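Local coordinates for lipoxygenase (Cyanothece sp., PDB 5EK8), which probably uses a non-heme iron to insert molecular oxygen into polyunsaturated fatty acids, as lipoxygenases generally do, at residues D63-I71 and E484-H495. Residues are numbered along the deposited sequence; the frame is centred on the assembly and turned at random.
Sequences DTNKPLHNI and EIRRFSEDLVEH
K66 NZ is held by two carboxylates of helix 482-495, E490 and E494, one turn apart. The salt bridge to E490 OE2 measures 2.6 Å and uses the anti lone pair of that oxygen; E494 OE2, 3.3 Å from K66 NZ, is met from above its carboxylate plane. With the outer torsions near 180°, the extended lysine chain reaches across from the loop and sets the ammonium at the helix surface. E490 serves the helix too: its OE1 forms salt bridges with R486 and R487, so that one carboxylate links three cations in a network along this side of the helix. With an alanine at K66 the ammonium is gone, and E494 is likely to be left without its cationic mate in this network, E490 OE2 without its counter-charge. Further along the loop, at the other end of the contact, N70 ND2 donates to E484 OE2 (2.9 Å, 163° at the hydrogen), its amide turned 32° from the carboxylate; the same carboxylate also accepts from the backbone N atoms of R379, K380 and N381. Between these polar ends the H69 ring meets aliphatic carbons obliquely, CD2 being 3.7 Å from E484 CG and CE1 3.8 Å from R487 CB, while H69 NE2 bonds to N377 O. Near the end of the helix, T64 CG2 meets the edge of the H495 ring at CE1 (3.6 Å), and that ring is held by ND1 bonding to D491 O. R376 bridges D63 and D491, drawing the end of helix 337-377 into the same junction. Here a loop between strands 53-61 and 72-79 of the β-sandwich, consistent with the PLAT domain of lipoxygenases, docks, largely through charged and polar groups, on a helix of the α-helical catalytic domain, an interdomain interface of the lipoxygenase fold.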
ATOM      1  N   ASP A  63     -14.375  17.396   8.104  1.00 53.67           N
ATOM      2  CA  ASP A  63     -14.287  17.549   6.650  1.00 52.26           C
ATOM      3  C   ASP A  63     -15.583  17.247   5.892  1.00 53.94           C
ATOM      4  O   ASP A  63     -15.860  17.884   4.877  1.00 58.18           O
ATOM      5  CB  ASP A  63     -13.149  16.682   6.083  1.00 49.04           C
ATOM      6  CG  ASP A  63     -13.255  15.209   6.470  1.00 47.09           C
ATOM      7  OD1 ASP A  63     -12.348  14.439   6.079  1.00 44.94           O
ATOM      8  OD2 ASP A  63     -14.223  14.818   7.157  1.00 47.87           O
ATOM      9  N   THR A  64     -16.373  16.289   6.370  1.00 50.69           N
ATOM     10  CA  THR A  64     -17.634  15.953   5.707  1.00 49.82           C
ATOM     11  C   THR A  64     -18.840  16.471   6.484  1.00 58.10           C
ATOM     12  O   THR A  64     -19.959  16.488   5.969  1.00 59.29           O
ATOM     13  CB  THR A  64     -17.796  14.430   5.509  1.00 50.57           C
ATOM     14  OG1 THR A  64     -17.871  13.779   6.785  1.00 58.45           O
ATOM     15  CG2 THR A  64     -16.627  13.860   4.711  1.00 42.81           C
ATOM     16  N   ASN A  65     -18.603  16.890   7.724  1.00 62.75           N
ATOM     17  CA  ASN A  65     -19.667  17.344   8.621  1.00 65.13           C
ATOM     18  C   ASN A  65     -20.752  16.285   8.831  1.00 62.10           C
ATOM     19  O   ASN A  65     -21.864  16.594   9.262  1.00 57.95           O
ATOM     20  CB  ASN A  65     -20.286  18.647   8.106  1.00 69.35           C
ATOM     21  CG  ASN A  65     -19.349  19.830   8.246  1.00 75.72           C
ATOM     22  OD1 ASN A  65     -18.581  19.913   9.202  1.00 79.62           O
ATOM     23  ND2 ASN A  65     -19.403  20.749   7.291  1.00 79.61           N
ATOM     24  N   LYS A  66     -20.411  15.035   8.525  1.00 59.89           N
ATOM     25  CA  LYS A  66     -21.253  13.894   8.857  1.00 55.97           C
ATOM     26  C   LYS A  66     -21.055  13.560  10.326  1.00 55.24           C
ATOM     27  O   LYS A  66     -20.037  13.924  10.909  1.00 54.16           O
ATOM     28  CB  LYS A  66     -20.917  12.684   7.980  1.00 53.25           C
ATOM     29  CG  LYS A  66     -21.337  12.821   6.527  1.00 49.84           C
ATOM     30  CD  LYS A  66     -21.241  11.487   5.817  1.00 48.94           C
ATOM     31  CE  LYS A  66     -21.657  11.604   4.366  1.00 52.27           C
ATOM     32  NZ  LYS A  66     -21.618  10.285   3.680  1.00 56.13           N
ATOM     33  N   PRO A  67     -22.030  12.873  10.937  1.00 55.36           N
ATOM     34  CA  PRO A  67     -21.895  12.509  12.351  1.00 53.76           C
ATOM     35  C   PRO A  67     -20.723  11.575  12.618  1.00 54.50           C
ATOM     36  O   PRO A  67     -20.505  10.630  11.860  1.00 55.56           O
ATOM     37  CB  PRO A  67     -23.223  11.811  12.665  1.00 53.93           C
ATOM     38  CG  PRO A  67     -23.793  11.426  11.342  1.00 54.51           C
ATOM     39  CD  PRO A  67     -23.345  12.493  10.397  1.00 54.46           C
ATOM     40  N   LEU A  68     -19.975  11.859  13.682  1.00 58.06           N
ATOM     41  CA  LEU A  68     -18.947  10.950  14.181  1.00 56.56           C
ATOM     42  C   LEU A  68     -19.618   9.912  15.070  1.00 54.27           C
ATOM     43  O   LEU A  68     -19.845  10.143  16.256  1.00 55.46           O
ATOM     44  CB  LEU A  68     -17.867  11.711  14.951  1.00 58.03           C
ATOM     45  CG  LEU A  68     -16.562  10.978  15.255  1.00 59.71           C
ATOM     46  CD1 LEU A  68     -15.820  10.668  13.977  1.00 57.21           C
ATOM     47  CD2 LEU A  68     -15.689  11.804  16.187  1.00 62.80           C
ATOM     48  N   HIS A  69     -19.934   8.767  14.479  1.00 51.34           N
ATOM     49  CA  HIS A  69     -20.837   7.800  15.086  1.00 53.41           C
ATOM     50  C   HIS A  69     -20.154   6.731  15.930  1.00 58.24           C
ATOM     51  O   HIS A  69     -19.064   6.263  15.598  1.00 59.46           O
ATOM     52  CB  HIS A  69     -21.645   7.117  13.989  1.00 51.05           C
ATOM     53  CG  HIS A  69     -20.795   6.473  12.942  1.00 49.19           C
ATOM     54  ND1 HIS A  69     -20.308   7.163  11.850  1.00 49.08           N
ATOM     55  CD2 HIS A  69     -20.331   5.209  12.822  1.00 53.62           C
ATOM     56  CE1 HIS A  69     -19.590   6.347  11.103  1.00 54.23           C
ATOM     57  NE2 HIS A  69     -19.584   5.153  11.672  1.00 55.40           N
ATOM     58  N   ASN A  70     -20.820   6.350  17.019  1.00 61.97           N
ATOM     59  CA  ASN A  70     -20.424   5.209  17.843  1.00 62.79           C
ATOM     60  C   ASN A  70     -18.973   5.269  18.301  1.00 65.21           C
ATOM     61  O   ASN A  70     -18.281   4.251  18.335  1.00 66.76           O
ATOM     62  CB  ASN A  70     -20.667   3.898  17.086  1.00 62.46           C
ATOM     63  CG  ASN A  70     -22.060   3.813  16.485  1.00 64.18           C
ATOM     64  OD1 ASN A  70     -22.959   4.571  16.852  1.00 62.89           O
ATOM     65  ND2 ASN A  70     -22.244   2.882  15.557  1.00 64.72           N
ATOM     66  N   ILE A  71     -18.507   6.464  18.642  1.00 64.46           N
ATOM     67  CA  ILE A  71     -17.140   6.624  19.107  1.00 63.97           C
ATOM     68  C   ILE A  71     -17.153   6.949  20.596  1.00 69.33           C
ATOM     69  O   ILE A  71     -18.057   7.631  21.087  1.00 72.48           O
ATOM     70  CB  ILE A  71     -16.391   7.713  18.304  1.00 59.88           C
ATOM     71  CG1 ILE A  71     -14.879   7.512  18.413  1.00 54.03           C
ATOM     72  CG2 ILE A  71     -16.818   9.118  18.730  1.00 59.40           C
ATOM     73  CD1 ILE A  71     -14.113   8.148  17.284  1.00 48.77           C
ATOM     74  N   GLU A 484     -22.965   1.680   9.930  1.00 52.44           N
ATOM     75  CA  GLU A 484     -21.527   1.862   9.792  1.00 49.77           C
ATOM     76  C   GLU A 484     -21.077   1.448   8.394  1.00 45.19           C
ATOM     77  O   GLU A 484     -20.272   2.134   7.768  1.00 41.88           O
ATOM     78  CB  GLU A 484     -20.768   1.064  10.863  1.00 48.42           C
ATOM     79  CG  GLU A 484     -20.966   1.593  12.277  1.00 51.04           C
ATOM     80  CD  GLU A 484     -19.928   1.072  13.260  1.00 56.87           C
ATOM     81  OE1 GLU A 484     -19.139   0.180  12.883  1.00 60.80           O
ATOM     82  OE2 GLU A 484     -19.900   1.558  14.414  1.00 54.41           O
ATOM     83  N   ILE A 485     -21.612   0.336   7.900  1.00 44.72           N
ATOM     84  CA  ILE A 485     -21.294  -0.112   6.545  1.00 48.24           C
ATOM     85  C   ILE A 485     -21.741   0.918   5.516  1.00 50.30           C
ATOM     86  O   ILE A 485     -21.046   1.156   4.526  1.00 50.14           O
ATOM     87  CB  ILE A 485     -21.943  -1.467   6.216  1.00 47.29           C
ATOM     88  CG1 ILE A 485     -21.485  -2.530   7.219  1.00 50.13           C
ATOM     89  CG2 ILE A 485     -21.613  -1.878   4.788  1.00 33.82           C
ATOM     90  CD1 ILE A 485     -19.975  -2.675   7.327  1.00 47.15           C
ATOM     91  N   ARG A 486     -22.889   1.543   5.757  1.00 49.15           N
ATOM     92  CA  ARG A 486     -23.362   2.571   4.838  1.00 48.59           C
ATOM     93  C   ARG A 486     -22.439   3.787   4.830  1.00 49.26           C
ATOM     94  O   ARG A 486     -22.089   4.289   3.765  1.00 51.73           O
ATOM     95  CB  ARG A 486     -24.787   3.009   5.175  1.00 53.37           C
ATOM     96  CG  ARG A 486     -25.345   4.010   4.171  1.00 53.87           C
ATOM     97  CD  ARG A 486     -26.805   4.355   4.419  1.00 59.11           C
ATOM     98  NE  ARG A 486     -27.312   5.234   3.367  1.00 62.54           N
ATOM     99  CZ  ARG A 486     -28.591   5.551   3.199  1.00 64.65           C
ATOM    100  NH1 ARG A 486     -29.517   5.064   4.014  1.00 63.29           N
ATOM    101  NH2 ARG A 486     -28.944   6.358   2.210  1.00 69.03           N
ATOM    102  N   ARG A 487     -22.050   4.263   6.010  1.00 45.62           N
ATOM    103  CA  ARG A 487     -21.152   5.417   6.099  1.00 48.87           C
ATOM    104  C   ARG A 487     -19.803   5.111   5.454  1.00 52.31           C
ATOM    105  O   ARG A 487     -19.202   5.967   4.798  1.00 56.59           O
ATOM    106  CB  ARG A 487     -20.962   5.838   7.555  1.00 50.83           C
ATOM    107  CG  ARG A 487     -22.232   6.370   8.188  1.00 59.39           C
ATOM    108  CD  ARG A 487     -22.758   7.578   7.424  1.00 64.67           C
ATOM    109  NE  ARG A 487     -24.104   7.943   7.850  1.00 72.95           N
ATOM    110  CZ  ARG A 487     -25.213   7.525   7.249  1.00 79.94           C
ATOM    111  NH1 ARG A 487     -25.131   6.732   6.190  1.00 81.65           N
ATOM    112  NH2 ARG A 487     -26.400   7.901   7.704  1.00 82.98           N
ATOM    113  N   PHE A 488     -19.350   3.878   5.651  1.00 48.30           N
ATOM    114  CA  PHE A 488     -18.146   3.335   5.028  1.00 46.56           C
ATOM    115  C   PHE A 488     -18.231   3.438   3.501  1.00 48.98           C
ATOM    116  O   PHE A 488     -17.362   4.030   2.839  1.00 54.36           O
ATOM    117  CB  PHE A 488     -17.970   1.880   5.488  1.00 43.54           C
ATOM    118  CG  PHE A 488     -16.819   1.150   4.854  1.00 40.40           C
ATOM    119  CD1 PHE A 488     -15.511   1.548   5.073  1.00 41.66           C
ATOM    120  CD2 PHE A 488     -17.046   0.028   4.076  1.00 40.84           C
ATOM    121  CE1 PHE A 488     -14.448   0.853   4.504  1.00 39.13           C
ATOM    122  CE2 PHE A 488     -15.990  -0.671   3.503  1.00 40.50           C
ATOM    123  CZ  PHE A 488     -14.688  -0.258   3.719  1.00 35.34           C
ATOM    124  N   SER A 489     -19.305   2.872   2.959  1.00 43.43           N
ATOM    125  CA  SER A 489     -19.578   2.906   1.529  1.00 48.78           C
ATOM    126  C   SER A 489     -19.596   4.339   0.988  1.00 52.54           C
ATOM    127  O   SER A 489     -18.948   4.650  -0.017  1.00 50.13           O
ATOM    128  CB  SER A 489     -20.913   2.209   1.245  1.00 51.00           C
ATOM    129  OG  SER A 489     -21.321   2.388  -0.099  1.00 54.32           O
ATOM    130  N   GLU A 490     -20.335   5.205   1.674  1.00 54.80           N
ATOM    131  CA  GLU A 490     -20.495   6.592   1.259  1.00 51.47           C
ATOM    132  C   GLU A 490     -19.163   7.327   1.233  1.00 47.39           C
ATOM    133  O   GLU A 490     -18.879   8.046   0.287  1.00 44.42           O
ATOM    134  CB  GLU A 490     -21.480   7.315   2.180  1.00 52.28           C
ATOM    135  CG  GLU A 490     -22.922   6.865   2.007  1.00 51.64           C
ATOM    136  CD  GLU A 490     -23.862   7.527   2.990  1.00 53.11           C
ATOM    137  OE1 GLU A 490     -25.033   7.097   3.074  1.00 55.29           O
ATOM    138  OE2 GLU A 490     -23.432   8.475   3.680  1.00 53.30           O
ATOM    139  N   ASP A 491     -18.344   7.139   2.264  1.00 46.57           N
ATOM    140  CA  ASP A 491     -17.022   7.758   2.296  1.00 45.76           C
ATOM    141  C   ASP A 491     -16.159   7.274   1.131  1.00 40.49           C
ATOM    142  O   ASP A 491     -15.492   8.079   0.457  1.00 36.68           O
ATOM    143  CB  ASP A 491     -16.331   7.475   3.630  1.00 51.18           C
ATOM    144  CG  ASP A 491     -16.479   8.623   4.619  1.00 56.05           C
ATOM    145  OD1 ASP A 491     -15.971   8.501   5.755  1.00 57.91           O
ATOM    146  OD2 ASP A 491     -17.092   9.651   4.257  1.00 58.67           O
ATOM    147  N   LEU A 492     -16.191   5.962   0.886  1.00 39.54           N
ATOM    148  CA  LEU A 492     -15.489   5.380  -0.263  1.00 39.85           C
ATOM    149  C   LEU A 492     -15.881   6.028  -1.594  1.00 46.82           C
ATOM    150  O   LEU A 492     -15.021   6.534  -2.318  1.00 47.66           O
ATOM    151  CB  LEU A 492     -15.739   3.874  -0.344  1.00 37.03           C
ATOM    152  CG  LEU A 492     -15.032   3.030   0.715  1.00 45.84           C
ATOM    153  CD1 LEU A 492     -15.589   1.612   0.723  1.00 46.20           C
ATOM    154  CD2 LEU A 492     -13.511   3.032   0.490  1.00 48.52           C
ATOM    155  N   VAL A 493     -17.174   6.003  -1.911  1.00 48.56           N
ATOM    156  CA  VAL A 493     -17.665   6.554  -3.173  1.00 46.24           C
ATOM    157  C   VAL A 493     -17.378   8.051  -3.287  1.00 43.49           C
ATOM    158  O   VAL A 493     -16.848   8.518  -4.294  1.00 42.68           O
ATOM    159  CB  VAL A 493     -19.189   6.321  -3.343  1.00 41.47           C
ATOM    160  CG1 VAL A 493     -19.736   7.123  -4.527  1.00 35.26           C
ATOM    161  CG2 VAL A 493     -19.490   4.841  -3.509  1.00 42.27           C
ATOM    162  N   GLU A 494     -17.723   8.793  -2.242  1.00 40.42           N
ATOM    163  CA  GLU A 494     -17.600  10.243  -2.254  1.00 45.15           C
ATOM    164  C   GLU A 494     -16.160  10.712  -2.355  1.00 45.85           C
ATOM    165  O   GLU A 494     -15.903  11.805  -2.856  0.90 47.30           O
ATOM    166  CB  GLU A 494     -18.244  10.844  -1.003  1.00 51.72           C
ATOM    167  CG  GLU A 494     -19.758  10.673  -0.951  0.69 60.99           C
ATOM    168  CD  GLU A 494     -20.373  11.277   0.293  1.00 67.22           C
ATOM    169  OE1 GLU A 494     -19.637  11.949   1.052  0.98 74.19           O
ATOM    170  OE2 GLU A 494     -21.588  11.066   0.514  1.00 66.29           O
ATOM    171  N   HIS A 495     -15.215   9.903  -1.884  1.00 45.96           N
ATOM    172  CA  HIS A 495     -13.834  10.371  -1.856  1.00 41.66           C
ATOM    173  C   HIS A 495     -12.936   9.693  -2.874  1.00 42.10           C
ATOM    174  O   HIS A 495     -11.757  10.020  -2.980  1.00 41.14           O
ATOM    175  CB  HIS A 495     -13.255  10.197  -0.455  1.00 33.62           C
ATOM    176  CG  HIS A 495     -13.838  11.139   0.546  1.00 32.15           C
ATOM    177  ND1 HIS A 495     -14.884  10.792   1.377  1.00 37.12           N
ATOM    178  CD2 HIS A 495     -13.537  12.426   0.838  1.00 30.99           C
ATOM    179  CE1 HIS A 495     -15.195  11.822   2.140  1.00 40.61           C
ATOM    180  NE2 HIS A 495     -14.392  12.827   1.836  1.00 39.15           N
TER